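Local coordinates for protein metallo-beta-lactamase (Serratia marcescens, PDB 3VQZ) that acts as a subclass B3 metallo-beta-lactamase, an enzyme that hydrolyses beta-lactam antibiotics at a site holding two zinc ions, at residues A[170-175]-A[212-217]; A[39-44]-A[68-73]; A[72-77]-A[149-154]; A[176-181]-A[194-199]. All coordinates share one frame; numbering follows the deposited sequence.

Interaction 1 (A[170-175]-A[212-217]). With ZN (zinc ion), chain C; MCR (sulfanylacetic acid), chain F.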
loop_
_atom_site.group_PDB
_atom_site.type_symbol
_atom_site.label_atom_id
_atom_site.label_comp_id
_atom_site.label_asym_id
_atom_site.label_seq_id
_atom_site.Cartn_x
_atom_site.Cartn_y
_atom_site.Cartn_z
ATOM N N VAL A 170 -0.590 13.035 2.200
ATOM C CA VAL A 170 -0.402 11.659 2.659
ATOM C C VAL A 170 0.054 10.794 1.493
ATOM O O VAL A 170 -0.435 10.945 0.370
ATOM C CB VAL A 170 -1.703 11.063 3.220
ATOM C CG1 VAL A 170 -1.454 9.654 3.738
ATOM C CG2 VAL A 170 -2.290 11.961 4.312
ATOM N N VAL A 171 0.990 9.883 1.760
ATOM C CA VAL A 171 1.492 8.979 0.732
ATOM C C VAL A 171 1.390 7.560 1.255
ATOM O O VAL A 171 2.020 7.226 2.259
ATOM C CB VAL A 171 2.974 9.306 0.363
ATOM C CG1 VAL A 171 3.514 8.316 -0.656
ATOM C CG2 VAL A 171 3.110 10.727 -0.186
ATOM N N PHE A 172 0.583 6.730 0.602
ATOM C CA PHE A 172 0.625 5.306 0.869
ATOM C C PHE A 172 1.701 4.723 -0.048
ATOM O O PHE A 172 1.475 4.510 -1.241
ATOM C CB PHE A 172 -0.730 4.628 0.630
ATOM C CG PHE A 172 -0.853 3.270 1.286
ATOM C CD1 PHE A 172 -1.776 3.059 2.316
ATOM C CD2 PHE A 172 -0.021 2.213 0.908
ATOM C CE1 PHE A 172 -1.886 1.811 2.933
ATOM C CE2 PHE A 172 -0.132 0.956 1.519
ATOM C CZ PHE A 172 -1.061 0.757 2.536
ATOM N N ALA A 173 2.875 4.468 0.519
ATOM C CA ALA A 173 4.042 4.124 -0.280
ATOM C C ALA A 173 4.118 2.624 -0.556
ATOM O O ALA A 173 4.229 1.806 0.365
ATOM C CB ALA A 173 5.313 4.618 0.397
ATOM N N ASP A 174 4.056 2.272 -1.836
ATOM C CA ASP A 174 4.324 0.905 -2.259
ATOM C C ASP A 174 5.789 0.534 -1.941
ATOM O O ASP A 174 6.654 1.421 -1.755
ATOM C CB ASP A 174 4.030 0.775 -3.752
ATOM C CG ASP A 174 4.003 -0.664 -4.230
ATOM O OD1 ASP A 174 3.759 -1.593 -3.421
ATOM O OD2 ASP A 174 4.221 -0.862 -5.441
ATOM N N SER A 175 6.056 -0.766 -1.863
ATOM C CA SER A 175 7.410 -1.283 -1.605
ATOM C C SER A 175 8.384 -1.007 -2.739
ATOM O O SER A 175 8.057 -1.181 -3.920
ATOM C CB SER A 175 7.370 -2.784 -1.365
ATOM O OG SER A 175 6.433 -3.074 -0.358
ATOM N N ILE A 212 2.829 6.275 4.804
ATOM C CA ILE A 212 2.388 4.987 5.317
ATOM C C ILE A 212 2.991 3.974 4.362
ATOM O O ILE A 212 2.655 3.962 3.171
ATOM C CB ILE A 212 0.855 4.895 5.334
ATOM C CG1 ILE A 212 0.291 6.104 6.103
ATOM C CG2 ILE A 212 0.397 3.564 5.916
ATOM C CD1 ILE A 212 -1.096 6.547 5.684
ATOM N N ALA A 213 3.925 3.170 4.861
ATOM C CA ALA A 213 4.582 2.180 4.016
ATOM C C ALA A 213 3.787 0.881 4.057
ATOM O O ALA A 213 3.259 0.485 5.123
ATOM C CB ALA A 213 6.025 1.970 4.447
ATOM N N ALA A 214 3.655 0.252 2.887
ATOM C CA ALA A 214 2.910 -1.000 2.756
ATOM C C ALA A 214 3.343 -1.993 3.840
ATOM O O ALA A 214 2.490 -2.629 4.470
ATOM C CB ALA A 214 3.073 -1.582 1.354
ATOM N N HIS A 215 4.657 -2.089 4.084
ATOM C CA HIS A 215 5.171 -2.700 5.326
ATOM C C HIS A 215 5.367 -1.620 6.367
ATOM O O HIS A 215 6.349 -0.903 6.316
ATOM C CB HIS A 215 6.450 -3.527 5.090
ATOM C CG HIS A 215 6.191 -4.850 4.391
ATOM N ND1 HIS A 215 6.048 -6.022 5.066
ATOM C CD2 HIS A 215 6.015 -5.153 3.034
ATOM C CE1 HIS A 215 5.792 -7.024 4.186
ATOM N NE2 HIS A 215 5.772 -6.491 2.940
ATOM N N PRO A 216 4.424 -1.499 7.329
ATOM C CA PRO A 216 4.301 -0.326 8.203
ATOM C C PRO A 216 5.581 0.071 8.934
ATOM O O PRO A 216 5.831 1.259 9.091
ATOM C CB PRO A 216 3.191 -0.733 9.187
ATOM C CG PRO A 216 3.177 -2.221 9.157
ATOM C CD PRO A 216 3.456 -2.545 7.717
ATOM N N GLU A 217 6.402 -0.901 9.329
ATOM C CA GLU A 217 7.665 -0.605 10.044
ATOM C C GLU A 217 8.715 0.112 9.171
ATOM O O GLU A 217 9.689 0.669 9.686
ATOM C CB GLU A 217 8.247 -1.875 10.703
ATOM C CG GLU A 217 8.886 -2.890 9.746
ATOM C CD GLU A 217 7.892 -3.702 8.908
ATOM O OE1 GLU A 217 6.675 -3.693 9.173
ATOM O OE2 GLU A 217 8.337 -4.372 7.959
HETATM ZN ZN ZN C . 4.978 -7.212 1.236
HETATM O OXT MCR F . 8.745 -5.447 0.534
HETATM C C MCR F . 7.715 -6.132 0.291
HETATM O O MCR F . 6.612 -5.608 0.004
HETATM C CA MCR F . 7.831 -7.646 0.370
HETATM S S2 MCR F . 6.337 -8.439 -0.305
HETATM O O HOH W 1 6.878 -1.391 2.080
#

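Interaction 2 (A[39-44]-A[68-73]). With NA (sodium ion), chain D; ZN (zinc ion), chain B; MCR (sulfanylacetic acid), chain F.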
loop_
_atom_site.group_PDB
_atom_site.type_symbol
_atom_site.label_atom_id
_atom_site.label_comp_id
_atom_site.label_asym_id
_atom_site.label_seq_id
_atom_site.Cartn_x
_atom_site.Cartn_y
_atom_site.Cartn_z
ATOM N N LEU A 39 -10.628 2.001 0.581
ATOM C CA LEU A 39 -9.692 1.127 1.289
ATOM C C LEU A 39 -8.432 0.902 0.460
ATOM O O LEU A 39 -8.520 0.591 -0.732
ATOM C CB LEU A 39 -10.345 -0.223 1.588
ATOM C CG LEU A 39 -9.504 -1.344 2.223
ATOM C CD1 LEU A 39 -9.027 -0.949 3.617
ATOM C CD2 LEU A 39 -10.313 -2.634 2.272
ATOM N N VAL A 40 -7.265 1.025 1.091
ATOM C CA VAL A 40 -6.004 0.743 0.406
ATOM C C VAL A 40 -5.432 -0.566 0.930
ATOM O O VAL A 40 -5.036 -0.639 2.103
ATOM C CB VAL A 40 -4.960 1.878 0.590
ATOM C CG1 VAL A 40 -3.737 1.624 -0.285
ATOM C CG2 VAL A 40 -5.559 3.220 0.220
ATOM N N ASP A 41 -5.398 -1.574 0.052
ATOM C CA ASP A 41 -4.834 -2.923 0.295
ATOM C C ASP A 41 -5.752 -3.820 1.142
ATOM O O ASP A 41 -6.639 -3.331 1.817
ATOM C CB ASP A 41 -3.394 -2.877 0.850
ATOM C CG ASP A 41 -2.343 -2.631 -0.244
ATOM O OD1 ASP A 41 -2.647 -2.846 -1.449
ATOM O OD2 ASP A 41 -1.202 -2.225 0.095
ATOM N N GLY A 42 -5.546 -5.132 1.086
ATOM C CA GLY A 42 -6.410 -6.077 1.811
ATOM C C GLY A 42 -5.681 -6.959 2.815
ATOM O O GLY A 42 -6.315 -7.780 3.502
ATOM N N THR A 43 -4.361 -6.763 2.923
ATOM C CA THR A 43 -3.453 -7.645 3.682
ATOM C C THR A 43 -3.536 -9.101 3.142
ATOM O O THR A 43 -3.695 -9.293 1.932
ATOM C CB THR A 43 -3.638 -7.550 5.232
ATOM O OG1 THR A 43 -4.750 -8.355 5.656
ATOM C CG2 THR A 43 -3.846 -6.109 5.686
ATOM N N THR A 44 -3.396 -10.103 4.013
ATOM C CA THR A 44 -3.373 -11.505 3.589
ATOM C C THR A 44 -4.792 -12.018 3.485
ATOM O O THR A 44 -5.733 -11.340 3.900
ATOM C CB THR A 44 -2.670 -12.403 4.618
ATOM O OG1 THR A 44 -3.294 -12.201 5.896
ATOM C CG2 THR A 44 -1.167 -12.088 4.699
ATOM N N ILE A 68 -11.373 -0.317 -3.577
ATOM C CA ILE A 68 -10.190 -0.913 -2.955
ATOM C C ILE A 68 -8.978 -0.666 -3.853
ATOM O O ILE A 68 -8.939 -1.123 -5.003
ATOM C CB ILE A 68 -10.322 -2.443 -2.729
ATOM C CG1 ILE A 68 -11.520 -2.777 -1.834
ATOM C CG2 ILE A 68 -9.035 -2.998 -2.129
ATOM C CD1 ILE A 68 -11.865 -4.261 -1.773
ATOM N N LEU A 69 -7.982 0.041 -3.330
ATOM C CA LEU A 69 -6.779 0.306 -4.112
ATOM C C LEU A 69 -5.680 -0.666 -3.743
ATOM O O LEU A 69 -5.501 -0.987 -2.565
ATOM C CB LEU A 69 -6.315 1.739 -3.913
ATOM C CG LEU A 69 -7.388 2.827 -3.995
ATOM C CD1 LEU A 69 -6.732 4.182 -3.784
ATOM C CD2 LEU A 69 -8.195 2.800 -5.296
ATOM N N SER A 70 -4.958 -1.145 -4.751
ATOM C CA SER A 70 -3.883 -2.109 -4.548
ATOM C C SER A 70 -2.545 -1.485 -4.884
ATOM O O SER A 70 -2.378 -0.947 -5.978
ATOM C CB SER A 70 -4.105 -3.341 -5.427
ATOM O OG SER A 70 -2.975 -4.204 -5.403
ATOM N N THR A 71 -1.606 -1.553 -3.938
ATOM C CA THR A 71 -0.233 -1.094 -4.148
ATOM C C THR A 71 0.448 -2.056 -5.118
ATOM O O THR A 71 0.727 -1.696 -6.276
ATOM C CB THR A 71 0.564 -0.994 -2.827
ATOM O OG1 THR A 71 0.534 -2.246 -2.107
ATOM C CG2 THR A 71 -0.002 0.131 -1.948
ATOM N N HIS A 72 0.665 -3.290 -4.665
ATOM C CA HIS A 72 1.201 -4.341 -5.527
ATOM C C HIS A 72 0.621 -5.686 -5.195
ATOM O O HIS A 72 0.160 -5.935 -4.072
ATOM C CB HIS A 72 2.734 -4.343 -5.533
ATOM C CG HIS A 72 3.372 -4.917 -4.281
ATOM N ND1 HIS A 72 3.652 -4.171 -3.202
ATOM C CD2 HIS A 72 3.825 -6.210 -3.988
ATOM C CE1 HIS A 72 4.244 -4.941 -2.259
ATOM N NE2 HIS A 72 4.342 -6.183 -2.737
ATOM N N SER A 73 0.641 -6.570 -6.187
ATOM C CA SER A 73 -0.065 -7.846 -6.114
ATOM C C SER A 73 0.777 -9.009 -5.597
ATOM O O SER A 73 0.986 -9.986 -6.324
ATOM C CB SER A 73 -0.621 -8.194 -7.500
ATOM O OG SER A 73 0.387 -8.049 -8.483
HETATM NA NA NA D . -1.191 -1.550 -8.154
HETATM ZN ZN ZN B . 5.833 -7.573 -2.240
HETATM O OXT MCR F . 8.745 -5.447 0.534
HETATM C C MCR F . 7.715 -6.132 0.291
HETATM O O MCR F . 6.612 -5.608 0.004
HETATM C CA MCR F . 7.831 -7.646 0.370
HETATM S S2 MCR F . 6.337 -8.439 -0.305
HETATM O O HOH W 2 -2.457 -5.043 -2.967
HETATM O O HOH W 3 -1.368 -4.231 -7.673
#

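Interaction 3 (A[72-77]-A[149-154]). With ZN (zinc ion), chain B; ZN (zinc ion), chain C; NA (sodium ion), chain D; MCR (sulfanylacetic acid), chain F.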
loop_
_atom_site.group_PDB
_atom_site.type_symbol
_atom_site.label_atom_id
_atom_site.label_comp_id
_atom_site.label_asym_id
_atom_site.label_seq_id
_atom_site.Cartn_x
_atom_site.Cartn_y
_atom_site.Cartn_z
ATOM N N HIS A 72 0.665 -3.290 -4.665
ATOM C CA HIS A 72 1.201 -4.341 -5.527
ATOM C C HIS A 72 0.621 -5.686 -5.195
ATOM O O HIS A 72 0.160 -5.935 -4.072
ATOM C CB HIS A 72 2.734 -4.343 -5.533
ATOM C CG HIS A 72 3.372 -4.917 -4.281
ATOM N ND1 HIS A 72 3.652 -4.171 -3.202
ATOM C CD2 HIS A 72 3.825 -6.210 -3.988
ATOM C CE1 HIS A 72 4.244 -4.941 -2.259
ATOM N NE2 HIS A 72 4.342 -6.183 -2.737
ATOM N N SER A 73 0.641 -6.570 -6.187
ATOM C CA SER A 73 -0.065 -7.846 -6.114
ATOM C C SER A 73 0.777 -9.009 -5.597
ATOM O O SER A 73 0.986 -9.986 -6.324
ATOM C CB SER A 73 -0.621 -8.194 -7.500
ATOM O OG SER A 73 0.387 -8.049 -8.483
ATOM N N HIS A 74 1.263 -8.894 -4.362
ATOM C CA HIS A 74 1.828 -10.023 -3.629
ATOM C C HIS A 74 0.847 -10.424 -2.571
ATOM O O HIS A 74 0.020 -9.603 -2.145
ATOM C CB HIS A 74 3.166 -9.674 -2.990
ATOM C CG HIS A 74 4.303 -9.588 -3.972
ATOM N ND1 HIS A 74 5.399 -8.851 -3.741
ATOM C CD2 HIS A 74 4.479 -10.170 -5.229
ATOM C CE1 HIS A 74 6.247 -8.962 -4.788
ATOM N NE2 HIS A 74 5.678 -9.761 -5.698
ATOM N N GLU A 75 0.941 -11.680 -2.133
ATOM C CA GLU A 75 -0.070 -12.304 -1.261
ATOM C C GLU A 75 -0.280 -11.579 0.064
ATOM O O GLU A 75 -1.375 -11.611 0.618
ATOM C CB GLU A 75 0.294 -13.770 -0.983
ATOM C CG GLU A 75 1.566 -13.937 -0.146
ATOM C CD GLU A 75 1.992 -15.391 0.058
ATOM O OE1 GLU A 75 1.113 -16.281 0.145
ATOM O OE2 GLU A 75 3.218 -15.639 0.149
ATOM N N ASP A 76 0.765 -10.925 0.563
ATOM C CA ASP A 76 0.685 -10.284 1.862
ATOM C C ASP A 76 -0.108 -8.970 1.848
ATOM O O ASP A 76 -0.598 -8.584 2.888
ATOM C CB ASP A 76 2.077 -10.122 2.517
ATOM C CG ASP A 76 3.065 -9.393 1.637
ATOM O OD1 ASP A 76 2.970 -9.496 0.408
ATOM O OD2 ASP A 76 3.956 -8.720 2.179
ATOM N N HIS A 77 -0.251 -8.320 0.682
ATOM C CA HIS A 77 -1.017 -7.059 0.542
ATOM C C HIS A 77 -2.312 -7.241 -0.172
ATOM O O HIS A 77 -3.264 -6.487 0.067
ATOM C CB HIS A 77 -0.214 -5.984 -0.200
ATOM C CG HIS A 77 1.198 -5.885 0.274
ATOM N ND1 HIS A 77 1.554 -5.103 1.303
ATOM C CD2 HIS A 77 2.340 -6.576 -0.118
ATOM C CE1 HIS A 77 2.875 -5.258 1.551
ATOM N NE2 HIS A 77 3.356 -6.159 0.676
ATOM N N GLY A 149 8.879 -2.057 -10.235
ATOM C CA GLY A 149 10.189 -2.616 -9.883
ATOM C C GLY A 149 10.097 -3.772 -8.902
ATOM O O GLY A 149 10.622 -4.853 -9.167
ATOM N N HIS A 150 9.461 -3.542 -7.754
ATOM C CA HIS A 150 9.185 -4.613 -6.812
ATOM C C HIS A 150 8.145 -5.511 -7.437
ATOM O O HIS A 150 8.210 -6.727 -7.296
ATOM C CB HIS A 150 8.737 -4.060 -5.463
ATOM C CG HIS A 150 8.399 -5.129 -4.446
ATOM N ND1 HIS A 150 9.346 -5.790 -3.739
ATOM C CD2 HIS A 150 7.172 -5.646 -4.038
ATOM C CE1 HIS A 150 8.754 -6.692 -2.931
ATOM N NE2 HIS A 150 7.422 -6.595 -3.106
ATOM N N THR A 151 7.184 -4.904 -8.133
ATOM C CA THR A 151 6.333 -5.586 -9.118
ATOM C C THR A 151 6.222 -4.603 -10.268
ATOM O O THR A 151 6.523 -3.422 -10.111
ATOM C CB THR A 151 4.896 -5.864 -8.627
ATOM O OG1 THR A 151 4.210 -4.617 -8.432
ATOM C CG2 THR A 151 4.892 -6.655 -7.342
ATOM N N GLU A 152 5.771 -5.096 -11.414
ATOM C CA GLU A 152 5.644 -4.295 -12.615
ATOM C C GLU A 152 4.480 -3.302 -12.541
ATOM O O GLU A 152 4.523 -2.234 -13.164
ATOM C CB GLU A 152 5.467 -5.237 -13.815
ATOM C CG GLU A 152 6.078 -4.718 -15.108
ATOM C CD GLU A 152 5.598 -5.486 -16.340
ATOM O OE1 GLU A 152 5.371 -6.718 -16.235
ATOM O OE2 GLU A 152 5.430 -4.846 -17.406
ATOM N N GLY A 153 3.440 -3.636 -11.773
ATOM C CA GLY A 153 2.257 -2.773 -11.719
ATOM C C GLY A 153 2.091 -2.000 -10.420
ATOM O O GLY A 153 0.986 -1.541 -10.106
ATOM N N GLY A 154 3.183 -1.882 -9.656
ATOM C CA GLY A 154 3.189 -1.193 -8.369
ATOM C C GLY A 154 2.688 0.240 -8.484
ATOM O O GLY A 154 3.120 0.984 -9.372
HETATM ZN ZN ZN B . 5.833 -7.573 -2.240
HETATM ZN ZN ZN C . 4.978 -7.212 1.236
HETATM NA NA NA D . -1.191 -1.550 -8.154
HETATM O OXT MCR F . 8.745 -5.447 0.534
HETATM C C MCR F . 7.715 -6.132 0.291
HETATM O O MCR F . 6.612 -5.608 0.004
HETATM C CA MCR F . 7.831 -7.646 0.370
HETATM S S2 MCR F . 6.337 -8.439 -0.305
HETATM O O HOH W 3 -1.368 -4.231 -7.673
#

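Interaction 4 (A[176-181]-A[194-199]). With MCR (sulfanylacetic acid), chain F.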
loop_
_atom_site.group_PDB
_atom_site.type_symbol
_atom_site.label_atom_id
_atom_site.label_comp_id
_atom_site.label_asym_id
_atom_site.label_seq_id
_atom_site.Cartn_x
_atom_site.Cartn_y
_atom_site.Cartn_z
ATOM N N LEU A 176 9.584 -0.591 -2.355
ATOM C CA LEU A 176 10.647 -0.287 -3.298
ATOM C C LEU A 176 11.818 -1.245 -3.053
ATOM O O LEU A 176 12.981 -0.888 -3.254
ATOM C CB LEU A 176 11.096 1.174 -3.119
ATOM C CG LEU A 176 10.015 2.255 -3.233
ATOM C CD1 LEU A 176 10.613 3.636 -2.959
ATOM C CD2 LEU A 176 9.340 2.208 -4.605
ATOM N N THR A 177 11.485 -2.459 -2.624
ATOM C CA THR A 177 12.466 -3.424 -2.132
ATOM C C THR A 177 12.907 -4.439 -3.195
ATOM O O THR A 177 12.077 -5.111 -3.833
ATOM C CB THR A 177 11.911 -4.201 -0.929
ATOM O OG1 THR A 177 10.605 -4.703 -1.260
ATOM C CG2 THR A 177 11.824 -3.289 0.302
ATOM N N ALA A 178 14.219 -4.535 -3.376
ATOM C CA ALA A 178 14.804 -5.561 -4.227
ATOM C C ALA A 178 14.893 -6.864 -3.431
ATOM O O ALA A 178 15.975 -7.257 -2.984
ATOM C CB ALA A 178 16.184 -5.126 -4.713
ATOM N N VAL A 179 13.734 -7.482 -3.213
ATOM C CA VAL A 179 13.617 -8.808 -2.609
ATOM C C VAL A 179 12.785 -9.678 -3.553
ATOM O O VAL A 179 11.975 -9.162 -4.328
ATOM C CB VAL A 179 12.983 -8.792 -1.179
ATOM C CG1 VAL A 179 13.828 -7.975 -0.224
ATOM C CG2 VAL A 179 11.541 -8.280 -1.179
ATOM N N SER A 180 12.990 -10.991 -3.484
ATOM C CA SER A 180 12.375 -11.920 -4.430
ATOM C C SER A 180 12.313 -13.340 -3.865
ATOM O O SER A 180 12.642 -13.572 -2.710
ATOM C CB SER A 180 13.233 -11.956 -5.689
ATOM O OG SER A 180 14.503 -12.488 -5.367
ATOM N N ALA A 181 11.918 -14.294 -4.702
ATOM C CA ALA A 181 12.179 -15.705 -4.421
ATOM C C ALA A 181 13.695 -15.929 -4.404
ATOM O O ALA A 181 14.439 -15.207 -5.073
ATOM C CB ALA A 181 11.511 -16.585 -5.464
ATOM N N ALA A 194 16.092 -1.123 -13.591
ATOM C CA ALA A 194 15.907 0.252 -14.104
ATOM C C ALA A 194 14.600 0.863 -13.619
ATOM O O ALA A 194 14.541 2.060 -13.334
ATOM C CB ALA A 194 15.981 0.293 -15.640
ATOM N N SER A 195 13.560 0.034 -13.529
ATOM C CA SER A 195 12.274 0.451 -12.973
ATOM C C SER A 195 12.383 0.880 -11.516
ATOM O O SER A 195 11.937 1.975 -11.154
ATOM C CB SER A 195 11.233 -0.663 -13.103
ATOM O OG SER A 195 10.717 -0.682 -14.411
ATOM N N LEU A 196 12.961 0.014 -10.685
ATOM C CA LEU A 196 13.202 0.337 -9.280
ATOM C C LEU A 196 13.941 1.664 -9.122
ATOM O O LEU A 196 13.577 2.496 -8.262
ATOM C CB LEU A 196 14.022 -0.760 -8.594
ATOM C CG LEU A 196 13.378 -1.913 -7.835
ATOM C CD1 LEU A 196 14.487 -2.771 -7.247
ATOM C CD2 LEU A 196 12.431 -1.417 -6.743
ATOM N N ARG A 197 14.994 1.840 -9.924
ATOM C CA ARG A 197 15.763 3.087 -9.909
ATOM C C ARG A 197 14.891 4.308 -10.246
ATOM O O ARG A 197 15.017 5.356 -9.614
ATOM C CB ARG A 197 16.989 3.005 -10.829
ATOM C CG ARG A 197 18.051 2.036 -10.333
ATOM C CD ARG A 197 19.439 2.243 -10.953
ATOM N NE ARG A 197 20.306 1.116 -10.607
ATOM C CZ ARG A 197 20.973 0.988 -9.458
ATOM N NH1 ARG A 197 20.911 1.926 -8.522
ATOM N NH2 ARG A 197 21.710 -0.088 -9.242
ATOM N N GLY A 198 14.001 4.168 -11.224
ATOM C CA GLY A 198 13.108 5.270 -11.608
ATOM C C GLY A 198 12.184 5.591 -10.441
ATOM O O GLY A 198 11.889 6.767 -10.153
ATOM N N SER A 199 11.750 4.530 -9.762
ATOM C CA SER A 199 10.817 4.631 -8.644
ATOM C C SER A 199 11.380 5.326 -7.406
ATOM O O SER A 199 10.668 6.104 -6.770
ATOM C CB SER A 199 10.254 3.257 -8.283
ATOM O OG SER A 199 9.393 2.828 -9.317
HETATM O OXT MCR F . 8.745 -5.447 0.534
HETATM C C MCR F . 7.715 -6.132 0.291
HETATM O O MCR F . 6.612 -5.608 0.004
HETATM C CA MCR F . 7.831 -7.646 0.370
HETATM S S2 MCR F . 6.337 -8.439 -0.305
#

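Interaction 1 (A[170-175]-A[212-217])
Ser175 OG is gripped twice where it faces His215. It donates to carboxylate oxygen O of the sulfanylacetic acid, with Ser175 OG and MCR O 2.6 Å apart. It also accepts a hydrogen from a water, which in turn takes the backbone N-H of His215. Ser175 OG stands beside its own backbone N (chi1 -53°), and this turns it to the edge of the His215 imidazole, near the ring plane. His215 CD2 approaches the same ligand oxygen, MCR O, at 3.1 Å. His215 NE2 binds the second zinc ion at 2.0 Å, and Asp76 and His77 are its other protein ligands. The two loops thus meet at the sulfanylacetic acid just past the ends of two parallel strands. Strands 166-173 and 210-213 belong to one beta-alpha-beta unit, with helix 190-204 as the crossover, in the alpha-beta/beta-alpha fold of the metallo-beta-lactamases. Ile212 N donates to Val171 O over 2.8 Å, almost straight at 175°. Ile212 O accepts Ala173 N at 2.7 Å and also meets the CA-H of Phe172. The last bond of this series runs from Ala214 N to Ala173 O. Phe172 and Ile212 share one face of the sheet and their side chains cross at about a right angle. The Phe172 ring has Ile212 O over one face, and its CE1 lies 4.1 Å from Ile212 CG2. The other branch of Ile212 ends in CD1, which packs on Val170 CG1 at 3.7 Å. Thr18 of strand 18-20 touches both Val170 and Ile212.

Interaction 2 (A[39-44]-A[68-73])
Asp41 has the most surface buried by this contact, and its carboxylate turns to Thr71. Asp41 OD2 receives the hydroxyl hydrogen of Thr71 OG1 on its syn lone pair, at 2.8 Å. Asp41 OD1 accepts the backbone N-H of Thr71 at 3.0 Å, also on the syn side but 22° out of the carboxylate plane. One threonine therefore bonds to both oxygens, which limits rotation of the acid. Thr71 OG1 lies between its backbone N and carbonyl carbon (chi1 55°), which lets the hydroxyl and the N-H of the one residue reach the two oxygens of the acid. A water donates to Asp41 OD1 and to His72 O, and accepts from Ser70 OG. This ties the acid to Ser70 and to the backbone of the zinc ligand His72. Leu39 and Leu69 come next in buried surface. They lie on strands 37-40 and 65-69, parallel neighbours joined through helix 48-57 in a beta-alpha-beta unit of the metallo-beta-lactamase fold. Leu69 N donates to Leu39 O over 2.7 Å, and Leu69 O takes Asp41 N at the same distance of 2.7 Å. Leu39 O also meets the CA-H of Ile68 at 3.2 Å. Leu39 and Ile68 share one face of the sheet, with Leu39 CD2 4.3 Å from Ile68 CG1, and Met84 of helix 81-88 touches both. Leu69 lies with Val40 on the other face, where Trp157 packs on both side chains. Ser70 O and Thr71 O bind a sodium ion, with Ser70 O at 2.5 Å from it.

Interaction 3 (A[72-77]-A[149-154])
His72 and His150 reach the same zinc ion through different first torsions. CG of His72 sits between its backbone N and carbonyl carbon (chi1 75°), while CG of His150 is extended away from its backbone N (chi1 179°). The rings then meet edge to face, with planes at 80°: the edge of His150 points at the face of His72. His150 CD2 stands over that face, toward the rim. The metal holds them there. His72 NE2 and His150 NE2 each bind the first zinc ion at 2.1 Å, and His74 ND1 binds it at 2.0 Å. The fourth ligand is sulfur S2 of the sulfanylacetic acid, 2.2 Å from the zinc. This S2 also reaches the second zinc ion, which Asp76 OD2 and His77 NE2 bind. The four ligands of segment 72-77 form the HXHXDH motif of the family. Thr151 CG2 lies against both His72 and His74, 3.5 Å from His72 CD2. The same CG2 makes a CH-pi contact over the face of His74, 3.9 Å from the ring centroid. Thr151 OG1 lies 3.3 Å from His72 CB but bonds to Asn98 ND2. Second-shell partners steady the rings: Asp174 OD1 holds His72 ND1, Asp111 OD1 holds His74 NE2, and Thr177 O holds His150 ND1. Gly153 O binds the sodium ion that also takes Ser70 O and Thr71 O. Segment 72-77 follows strand 65-69 and enters helix 75-78, with His74 at the N-cap. Segment 149-154 is the loop from strand 140-146 to strand 155-163.

Interaction 4 (A[176-181]-A[194-199])
Leu196 reaches out from helix 190-204 to the loop, and its two methyls share the work. CD2 of Leu196 lies 3.6 Å from Leu176 O, a plain contact of a methyl with a carbonyl. CD1 of Leu196 meets Ala178 CB at 3.9 Å, methyl against methyl, and so reaches the bend of the loop. That bend is an inverse gamma turn centred on Ala178, closed by a weak bond from Val179 N to Thr177 O. One helical turn on, Ser199 points its CB toward the loop. Leu176 CD2 packs on Ser199 CB at 3.9 Å. The hydroxyl of Ser199 does not bond to the loop but to Pro148 O. Leu176 also rests on Phe200 and Val203 of the same helix, while Leu253 of helix 241-260 touches Ala178. The loop meets the helix mainly at Leu176 and Ala178 and then leads away from it. CB of Thr177 points away from the helix, and OG1 donates to carboxylate oxygen OXT of the sulfanylacetic acid, with Thr177 OG1 and MCR OXT 2.7 Å apart. Val179 CG2 comes within 4.1 Å of the CA of the same ligand. The loop that follows strand 166-173 here forms one wall of the active site, next to the zinc ligand His150, and receives the carboxylate of the bound ligand.

Overall arrangement
Interactions 2, 3, 1 and 4 lie round the same bound sulfanylacetic acid. Interaction 2 comes first along the chain and shares His72 and Ser73 with interaction 3; their centres are 9 Å apart. Interaction 1 follows, and interaction 4 is nested inside the loop that it closes. Interactions 1 and 2 each join parallel strands of a beta-alpha-beta unit, one in each of the two mixed sheets, with centres 11 Å apart. Interactions 2 and 4 are furthest apart, about 19 Å between centres, and do not touch. Strand ends of both sheets thus bring their loops together, so that zinc ligands from distant parts of the sequence, and the residues that bind the ligand carboxylate, form one active site.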